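Local coordinates for D-isomer specific 2-hydroxyacid dehydrogenase family protein (Desulfovibrio vulgaris, PDB 5TX7) that probably catalyses the NAD-dependent interconversion of D-2-hydroxyacids and the corresponding 2-oxoacids, at residues A20-E23 and E27-V30. Sequence-based numbering, arbitrary orientation.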
ATOM      1  N   ALA A  20      -9.417 -11.991  27.228  1.00 47.36           N
ATOM      2  CA  ALA A  20     -10.740 -12.203  27.834  1.00 50.33           C
ATOM      3  C   ALA A  20     -11.546 -13.408  27.300  1.00 51.02           C
ATOM      4  O   ALA A  20     -12.143 -14.140  28.098  1.00 52.26           O
ATOM      5  CB  ALA A  20     -11.574 -10.930  27.763  1.00 50.03           C
ATOM      6  N   PRO A  21     -11.559 -13.632  25.973  1.00 50.18           N
ATOM      7  CA  PRO A  21     -12.297 -14.807  25.474  1.00 50.74           C
ATOM      8  C   PRO A  21     -11.780 -16.147  25.997  1.00 52.21           C
ATOM      9  O   PRO A  21     -12.573 -17.059  26.197  1.00 56.01           O
ATOM     10  CB  PRO A  21     -12.120 -14.717  23.951  1.00 49.43           C
ATOM     11  CG  PRO A  21     -11.879 -13.267  23.690  1.00 49.46           C
ATOM     12  CD  PRO A  21     -11.082 -12.781  24.870  1.00 47.92           C
ATOM     13  N   ILE A  22     -10.469 -16.256  26.219  1.00 51.10           N
ATOM     14  CA  ILE A  22      -9.858 -17.450  26.813  1.00 49.83           C
ATOM     15  C   ILE A  22     -10.086 -17.469  28.344  1.00 49.94           C
ATOM     16  O   ILE A  22     -10.361 -18.515  28.910  1.00 50.80           O
ATOM     17  CB  ILE A  22      -8.337 -17.532  26.548  1.00 48.87           C
ATOM     18  CG1 ILE A  22      -7.985 -17.329  25.061  1.00 48.41           C
ATOM     19  CG2 ILE A  22      -7.769 -18.860  27.041  1.00 50.03           C
ATOM     20  CD1 ILE A  22      -8.401 -18.421  24.118  1.00 50.73           C
ATOM     21  N   GLU A  23      -9.966 -16.323  29.002  1.00 50.56           N
ATOM     22  CA  GLU A  23     -10.155 -16.219  30.458  1.00 55.55           C
ATOM     23  C   GLU A  23     -11.554 -16.599  30.953  1.00 57.84           C
ATOM     24  O   GLU A  23     -11.694 -17.038  32.085  1.00 56.73           O
ATOM     25  CB  GLU A  23      -9.786 -14.828  30.966  1.00 58.53           C
ATOM     26  CG  GLU A  23      -8.292 -14.559  30.896  1.00 60.87           C
ATOM     27  CD  GLU A  23      -7.901 -13.089  31.067  1.00 64.12           C
ATOM     28  OE1 GLU A  23      -8.641 -12.167  30.613  1.00 65.02           O
ATOM     29  OE2 GLU A  23      -6.780 -12.882  31.557  1.00 67.85           O
ATOM     30  N   GLU A  27      -8.745 -20.983  34.044  1.00 64.15           N
ATOM     31  CA  GLU A  27      -7.685 -20.210  34.669  1.00 64.99           C
ATOM     32  C   GLU A  27      -6.540 -20.160  33.686  1.00 57.20           C
ATOM     33  O   GLU A  27      -5.981 -21.197  33.350  1.00 58.51           O
ATOM     34  CB  GLU A  27      -7.243 -20.838  35.999  1.00 71.19           C
ATOM     35  CG  GLU A  27      -8.110 -20.447  37.190  1.00 82.96           C
ATOM     36  CD  GLU A  27      -8.382 -18.938  37.252  1.00 92.64           C
ATOM     37  OE1 GLU A  27      -7.395 -18.161  37.283  1.00 96.04           O
ATOM     38  OE2 GLU A  27      -9.573 -18.525  37.234  1.00 96.25           O
ATOM     39  N   LEU A  28      -6.199 -18.963  33.225  1.00 52.55           N
ATOM     40  CA  LEU A  28      -5.156 -18.789  32.217  1.00 52.02           C
ATOM     41  C   LEU A  28      -3.859 -18.281  32.814  1.00 50.80           C
ATOM     42  O   LEU A  28      -3.880 -17.408  33.674  1.00 52.48           O
ATOM     43  CB  LEU A  28      -5.620 -17.796  31.160  1.00 51.63           C
ATOM     44  CG  LEU A  28      -4.690 -17.480  29.993  1.00 49.80           C
ATOM     45  CD1 LEU A  28      -4.415 -18.705  29.156  1.00 51.08           C
ATOM     46  CD2 LEU A  28      -5.356 -16.429  29.150  1.00 49.80           C
ATOM     47  N   VAL A  29      -2.744 -18.841  32.355  1.00 48.36           N
ATOM     48  CA  VAL A  29      -1.422 -18.279  32.605  1.00 47.89           C
ATOM     49  C   VAL A  29      -0.789 -18.020  31.241  1.00 46.84           C
ATOM     50  O   VAL A  29      -0.811 -18.905  30.381  1.00 46.71           O
ATOM     51  CB  VAL A  29      -0.546 -19.218  33.438  1.00 49.35           C
ATOM     52  CG1 VAL A  29       0.799 -18.587  33.700  1.00 49.90           C
ATOM     53  CG2 VAL A  29      -1.192 -19.492  34.775  1.00 51.98           C
ATOM     54  N   VAL A  30      -0.261 -16.813  31.030  1.00 46.83           N
ATOM     55  CA  VAL A  30       0.337 -16.443  29.751  1.00 46.64           C
ATOM     56  C   VAL A  30       1.812 -16.143  29.932  1.00 47.72           C
ATOM     57  O   VAL A  30       2.163 -15.159  30.554  1.00 48.46           O
ATOM     58  CB  VAL A  30      -0.342 -15.202  29.143  1.00 48.58           C
ATOM     59  CG1 VAL A  30       0.280 -14.877  27.781  1.00 49.34           C
ATOM     60  CG2 VAL A  30      -1.852 -15.407  29.021  1.00 48.13           C
TER
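E23 and L28 bring the short helix 20-23 closest to strand 27-30, their CA atoms 5.9 Å apart; no hydrogen bond links the two segments, and the packing between them is made by side chains. L28 carries the contact from the strand: its CB points at the helix, and with CG anti to the backbone N (chi1 -179°) both methyl groups reach across. The forked end of a leucine suits this place, since CD1 meets I22 while CD2 meets both I22 and E23. On the helix, I22 offers its short branch, placing CG2 4.0 Å from L28 CD1 and equally near CD2, the two side chains passing at a slant. Isoleucine suits this buried place because CG2 can meet the strand while the longer branch leads away, among apolar neighbours that include I4 and, on helix 292-310, M299 and I306. E23 lies nearly at right angles to L28 and touches it with its aliphatic part, CG standing 3.9 Å from L28 CD2. Its chain then runs on extended (chi2 166°), carrying the carboxylate past the leucine, which fits a glutamate at the exposed border of an apolar patch. L28 also rests on I4 and W19. Strand 3-6, helix 20-23 and strand 27-30 form a beta-alpha-beta unit, its helix packed here against the edge strand of the five-stranded parallel sheet, as in the flavodoxin-like substrate-binding domain of D-2-hydroxyacid dehydrogenases.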